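Local coordinates for protein PEPTIDE N-myristoyltransferase (Saccharomyces cerevisiae, PDB 1IIC) that transfers myristate from myristoyl-CoA to the N-terminal glycine of target proteins, at residues D235-F240 with F256-F261; H263-E268 with I278-V283. All blocks are in the same frame, centred on the assembly; numbering follows the deposited sequence.

Interaction 1: residues D235-F240 with F256-F261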
loop_
_atom_site.group_PDB
_atom_site.type_symbol
_atom_site.label_atom_id
_atom_site.label_comp_id
_atom_site.label_asym_id
_atom_site.label_seq_id
_atom_site.Cartn_x
_atom_site.Cartn_y
_atom_site.Cartn_z
ATOM N N ASP A 235 7.636 -9.722 21.180
ATOM C CA ASP A 235 8.524 -9.894 20.033
ATOM C C ASP A 235 9.039 -8.604 19.402
ATOM O O ASP A 235 10.046 -8.611 18.696
ATOM C CB ASP A 235 7.798 -10.673 18.936
ATOM C CG ASP A 235 7.252 -12.000 19.410
ATOM O OD1 ASP A 235 6.159 -12.370 18.937
ATOM O OD2 ASP A 235 7.904 -12.688 20.231
ATOM N N ILE A 236 8.343 -7.499 19.638
ATOM C CA ILE A 236 8.711 -6.224 19.020
ATOM C C ILE A 236 10.189 -5.839 18.901
ATOM O O ILE A 236 10.649 -5.516 17.793
ATOM C CB ILE A 236 7.949 -5.056 19.667
ATOM C CG1 ILE A 236 6.440 -5.259 19.484
ATOM C CG2 ILE A 236 8.367 -3.746 19.015
ATOM C CD1 ILE A 236 5.977 -5.349 18.005
ATOM N N ASP A 237 10.943 -5.857 20.001
ATOM C CA ASP A 237 12.347 -5.476 19.898
ATOM C C ASP A 237 13.102 -6.303 18.852
ATOM O O ASP A 237 13.768 -5.739 17.994
ATOM C CB ASP A 237 13.059 -5.567 21.257
ATOM C CG ASP A 237 12.639 -4.456 22.217
ATOM O OD1 ASP A 237 12.373 -3.321 21.761
ATOM O OD2 ASP A 237 12.584 -4.715 23.434
ATOM N N GLN A 238 12.996 -7.629 18.911
ATOM C CA GLN A 238 13.683 -8.479 17.935
ATOM C C GLN A 238 13.176 -8.310 16.508
ATOM O O GLN A 238 13.962 -8.132 15.581
ATOM C CB GLN A 238 13.537 -9.961 18.286
ATOM C CG GLN A 238 14.549 -10.497 19.267
ATOM C CD GLN A 238 14.605 -12.005 19.241
ATOM O OE1 GLN A 238 15.163 -12.607 18.313
ATOM N NE2 GLN A 238 14.006 -12.631 20.244
ATOM N N VAL A 239 11.862 -8.388 16.329
ATOM C CA VAL A 239 11.283 -8.277 14.994
ATOM C C VAL A 239 11.636 -6.957 14.348
ATOM O O VAL A 239 11.956 -6.906 13.165
ATOM C CB VAL A 239 9.741 -8.431 15.032
ATOM C CG1 VAL A 239 9.161 -8.301 13.629
ATOM C CG2 VAL A 239 9.381 -9.785 15.624
ATOM N N PHE A 240 11.596 -5.893 15.139
ATOM C CA PHE A 240 11.895 -4.559 14.648
ATOM C C PHE A 240 13.301 -4.442 14.090
ATOM O O PHE A 240 13.506 -3.837 13.040
ATOM C CB PHE A 240 11.712 -3.542 15.771
ATOM C CG PHE A 240 11.977 -2.120 15.356
ATOM C CD1 PHE A 240 11.085 -1.442 14.528
ATOM C CD2 PHE A 240 13.111 -1.451 15.808
ATOM C CE1 PHE A 240 11.314 -0.118 14.160
ATOM C CE2 PHE A 240 13.351 -0.127 15.445
ATOM C CZ PHE A 240 12.444 0.541 14.616
ATOM N N PHE A 256 10.553 3.294 10.147
ATOM C CA PHE A 256 9.677 3.229 11.303
ATOM C C PHE A 256 10.417 3.499 12.601
ATOM O O PHE A 256 11.643 3.428 12.660
ATOM C CB PHE A 256 9.041 1.841 11.431
ATOM C CG PHE A 256 8.131 1.457 10.293
ATOM C CD1 PHE A 256 8.651 1.080 9.058
ATOM C CD2 PHE A 256 6.755 1.392 10.486
ATOM C CE1 PHE A 256 7.816 0.634 8.038
ATOM C CE2 PHE A 256 5.914 0.951 9.474
ATOM C CZ PHE A 256 6.450 0.567 8.242
ATOM N N THR A 257 9.650 3.825 13.633
ATOM C CA THR A 257 10.175 4.017 14.977
ATOM C C THR A 257 9.556 2.769 15.587
ATOM O O THR A 257 8.626 2.212 14.997
ATOM C CB THR A 257 9.584 5.259 15.669
ATOM O OG1 THR A 257 8.158 5.167 15.669
ATOM C CG2 THR A 257 10.019 6.534 14.960
ATOM N N LYS A 258 10.046 2.301 16.729
ATOM C CA LYS A 258 9.456 1.096 17.303
ATOM C C LYS A 258 7.971 1.290 17.558
ATOM O O LYS A 258 7.173 0.359 17.415
ATOM C CB LYS A 258 10.164 0.697 18.605
ATOM C CG LYS A 258 11.393 -0.173 18.372
ATOM C CD LYS A 258 11.987 -0.727 19.663
ATOM C CE LYS A 258 13.240 -1.546 19.360
ATOM N NZ LYS A 258 14.023 -1.878 20.578
ATOM N N GLU A 259 7.606 2.510 17.926
ATOM C CA GLU A 259 6.219 2.835 18.210
ATOM C C GLU A 259 5.362 2.673 16.957
ATOM O O GLU A 259 4.352 1.979 16.977
ATOM C CB GLU A 259 6.134 4.265 18.743
ATOM C CG GLU A 259 4.737 4.745 19.022
ATOM C CD GLU A 259 4.732 6.146 19.591
ATOM O OE1 GLU A 259 5.534 6.980 19.107
ATOM O OE2 GLU A 259 3.929 6.413 20.511
ATOM N N GLU A 260 5.774 3.313 15.868
ATOM C CA GLU A 260 5.038 3.211 14.610
ATOM C C GLU A 260 4.964 1.754 14.196
ATOM O O GLU A 260 3.911 1.260 13.822
ATOM C CB GLU A 260 5.737 4.013 13.512
ATOM C CG GLU A 260 5.733 5.499 13.779
ATOM C CD GLU A 260 6.595 6.282 12.810
ATOM O OE1 GLU A 260 6.485 7.526 12.794
ATOM O OE2 GLU A 260 7.386 5.661 12.073
ATOM N N PHE A 261 6.095 1.066 14.287
ATOM C CA PHE A 261 6.161 -0.337 13.907
ATOM C C PHE A 261 5.148 -1.171 14.664
ATOM O O PHE A 261 4.418 -1.970 14.073
ATOM C CB PHE A 261 7.557 -0.901 14.162
ATOM C CG PHE A 261 7.739 -2.301 13.648
ATOM C CD1 PHE A 261 8.209 -2.527 12.356
ATOM C CD2 PHE A 261 7.384 -3.394 14.434
ATOM C CE1 PHE A 261 8.318 -3.828 11.852
ATOM C CE2 PHE A 261 7.489 -4.696 13.938
ATOM C CZ PHE A 261 7.954 -4.912 12.646
#
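F240 lies between the side chains of K258 and F261 and meets each in a different way. K258 passes over one face of the ring, its CG 3.5 Å from the centroid and 20° off the normal, a CH-pi contact. F261 is met by the ring's edge: the two rings form an offset edge-to-face pair with planes at 78°, and F240 CD1 comes 3.6 Å from F261 CG. Both phenylalanines have CG anti to the backbone N; coming from opposite helices, they run by one another. V239 CG1 rests 3.7 Å from F261 CZ, at the far end of the ring, while I236 CD1 lies at the edge by CD2. Beyond CG the K258 chain is extended, which carries NZ past F240 to a salt bridge with D237; the modelled 2.5 Å from NZ to D237 OD1 is too short to trust exactly. T257 N-caps helix 258-265 in a capping box: its OG1 accepts from E260 N at 3.0 Å, while the return bond from T257 N to E260 OE2 is weak. The chemistry is thus graded, from an apolar interior around F240 and F261 to an ion pair at the exposed margin, K258 laying its methylenes on the F240 ring and its ammonium at that margin.

Interaction 2: residues H263-E268 with I278-V283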
loop_
_atom_site.group_PDB
_atom_site.type_symbol
_atom_site.label_atom_id
_atom_site.label_comp_id
_atom_site.label_asym_id
_atom_site.label_seq_id
_atom_site.Cartn_x
_atom_site.Cartn_y
_atom_site.Cartn_z
ATOM N N HIS A 263 2.412 -0.150 16.296
ATOM C CA HIS A 263 1.043 0.229 15.968
ATOM C C HIS A 263 0.624 -0.376 14.627
ATOM O O HIS A 263 -0.511 -0.821 14.444
ATOM C CB HIS A 263 0.905 1.747 15.870
ATOM C CG HIS A 263 -0.390 2.179 15.254
ATOM N ND1 HIS A 263 -1.569 2.241 15.965
ATOM C CD2 HIS A 263 -0.711 2.452 13.967
ATOM C CE1 HIS A 263 -2.564 2.529 15.143
ATOM N NE2 HIS A 263 -2.069 2.660 13.925
ATOM N N ASN A 264 1.563 -0.397 13.694
ATOM C CA ASN A 264 1.293 -0.889 12.353
ATOM C C ASN A 264 1.179 -2.403 12.208
ATOM O O ASN A 264 0.485 -2.890 11.316
ATOM C CB ASN A 264 2.373 -0.370 11.409
ATOM C CG ASN A 264 1.870 -0.194 9.998
ATOM O OD1 ASN A 264 2.576 -0.491 9.037
ATOM N ND2 ASN A 264 0.647 0.302 9.861
ATOM N N PHE A 265 1.833 -3.159 13.081
ATOM C CA PHE A 265 1.788 -4.603 12.932
ATOM C C PHE A 265 0.995 -5.403 13.955
ATOM O O PHE A 265 0.709 -6.578 13.738
ATOM C CB PHE A 265 3.217 -5.119 12.774
ATOM C CG PHE A 265 3.894 -4.584 11.540
ATOM C CD1 PHE A 265 4.878 -3.611 11.627
ATOM C CD2 PHE A 265 3.474 -5.000 10.274
ATOM C CE1 PHE A 265 5.431 -3.057 10.479
ATOM C CE2 PHE A 265 4.022 -4.448 9.120
ATOM C CZ PHE A 265 4.999 -3.476 9.221
ATOM N N ILE A 266 0.623 -4.777 15.062
ATOM C CA ILE A 266 -0.201 -5.465 16.043
ATOM C C ILE A 266 -1.508 -4.678 16.083
ATOM O O ILE A 266 -1.578 -3.591 16.642
ATOM C CB ILE A 266 0.472 -5.506 17.437
ATOM C CG1 ILE A 266 1.769 -6.315 17.338
ATOM C CG2 ILE A 266 -0.484 -6.141 18.472
ATOM C CD1 ILE A 266 2.573 -6.374 18.624
ATOM N N GLY A 267 -2.533 -5.234 15.452
ATOM C CA GLY A 267 -3.813 -4.563 15.386
ATOM C C GLY A 267 -4.566 -4.405 16.692
ATOM O O GLY A 267 -4.095 -4.791 17.764
ATOM N N GLU A 268 -5.751 -3.819 16.577
ATOM C CA GLU A 268 -6.630 -3.582 17.708
ATOM C C GLU A 268 -7.025 -4.932 18.294
ATOM O O GLU A 268 -7.419 -5.844 17.571
ATOM C CB GLU A 268 -7.875 -2.817 17.235
ATOM C CG GLU A 268 -7.560 -1.462 16.580
ATOM C CD GLU A 268 -8.692 -0.915 15.693
ATOM O OE1 GLU A 268 -8.827 -1.342 14.513
ATOM O OE2 GLU A 268 -9.452 -0.050 16.182
ATOM N N ILE A 278 -4.957 -6.073 10.252
ATOM C CA ILE A 278 -3.563 -6.469 10.076
ATOM C C ILE A 278 -3.307 -7.870 10.643
ATOM O O ILE A 278 -3.781 -8.204 11.731
ATOM C CB ILE A 278 -2.620 -5.441 10.747
ATOM C CG1 ILE A 278 -1.162 -5.737 10.381
ATOM C CG2 ILE A 278 -2.803 -5.480 12.261
ATOM C CD1 ILE A 278 -0.854 -5.665 8.895
ATOM N N PHE A 279 -2.573 -8.682 9.881
ATOM C CA PHE A 279 -2.238 -10.054 10.257
ATOM C C PHE A 279 -0.714 -10.226 10.199
ATOM O O PHE A 279 -0.148 -10.393 9.120
ATOM C CB PHE A 279 -2.880 -11.053 9.283
ATOM C CG PHE A 279 -4.391 -11.061 9.296
ATOM C CD1 PHE A 279 -5.121 -9.982 8.802
ATOM C CD2 PHE A 279 -5.089 -12.168 9.778
ATOM C CE1 PHE A 279 -6.532 -10.003 8.787
ATOM C CE2 PHE A 279 -6.493 -12.200 9.770
ATOM C CZ PHE A 279 -7.214 -11.112 9.270
ATOM N N SER A 280 -0.049 -10.197 11.349
ATOM C CA SER A 280 1.407 -10.334 11.378
ATOM C C SER A 280 1.875 -11.628 12.048
ATOM O O SER A 280 1.358 -12.022 13.100
ATOM C CB SER A 280 2.026 -9.136 12.086
ATOM O OG SER A 280 1.745 -7.936 11.383
ATOM N N TYR A 281 2.864 -12.270 11.427
ATOM C CA TYR A 281 3.418 -13.529 11.917
ATOM C C TYR A 281 4.924 -13.489 12.051
ATOM O O TYR A 281 5.609 -12.711 11.396
ATOM C CB TYR A 281 3.007 -14.673 10.988
ATOM C CG TYR A 281 1.520 -14.711 10.815
ATOM C CD1 TYR A 281 0.890 -13.834 9.938
ATOM C CD2 TYR A 281 0.725 -15.524 11.627
ATOM C CE1 TYR A 281 -0.492 -13.749 9.876
ATOM C CE2 TYR A 281 -0.667 -15.445 11.573
ATOM C CZ TYR A 281 -1.264 -14.547 10.692
ATOM O OH TYR A 281 -2.631 -14.419 10.645
ATOM N N VAL A 282 5.429 -14.362 12.907
ATOM C CA VAL A 282 6.846 -14.445 13.182
ATOM C C VAL A 282 7.245 -15.914 13.265
ATOM O O VAL A 282 6.398 -16.784 13.452
ATOM C CB VAL A 282 7.153 -13.745 14.534
ATOM C CG1 VAL A 282 8.420 -14.286 15.135
ATOM C CG2 VAL A 282 7.264 -12.240 14.331
ATOM N N VAL A 283 8.530 -16.186 13.083
ATOM C CA VAL A 283 9.041 -17.543 13.210
ATOM C C VAL A 283 10.079 -17.463 14.322
ATOM O O VAL A 283 11.028 -16.681 14.239
ATOM C CB VAL A 283 9.713 -18.056 11.917
ATOM C CG1 VAL A 283 10.351 -19.416 12.180
ATOM C CG2 VAL A 283 8.686 -18.183 10.792
#
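Helix 258-265 runs out at F265, and I266 is the first residue to leave helical backbone angles; from there the chain passes as a loop alongside the start of strand 278-284. The approach is close at two points, with CA of F265 6.0 Å from CA of S280 and CA of G267 5.6 Å from CA of I278. No backbone-to-backbone hydrogen bond joins the two segments. Instead S280 OG donates to the carbonyl of F265, 2.9 Å from O, in the carbonyl plane on a lone pair, with a C=O...donor angle of 120°. The hydroxyl has a second contact at the edge of the F265 ring, where OG is 3.6 Å from CD2. Strand 278-284 belongs to the large mixed sheet, consistent with the GNAT-like fold of this family, and pairs antiparallel with strands 228-230 and 290-303, so this contact seats the end of the helix on that sheet; F293 meets the F265 ring edge-to-face. I278 spreads its two branches against the helix end and the loop after it. With CG1 anti to the backbone N (chi1 -171°), that branch packs against the carbonyl oxygen of N264, 3.4 Å from O, which accepts a hydrogen bond from W89 NE1. CG2 lies on the glycine, 3.2 Å from G267 N. The side chain of N264 leaves the backbone away from the strand, and its OD1 bonds to Y318 OH.

Following the chain from the N terminus, helix 236-247 comes first, then strand 252-254, and the chain turns into helix 258-265; interaction 1 closes this first loop by bringing the two helices together. Interaction 2 opens only afterwards, where the second helix ends, and closes a shorter loop of nine residues without helix or strand back onto strand 278-284. The two loops therefore follow in series, neither nesting nor crossing. Helix 258-265 serves both, joined at its start to helix 236-247 and at its end to the mixed sheet. Their centres are 11 Å apart, and they meet directly: V239 packs on V282, I236 on I266, and F256 against N264 and F265.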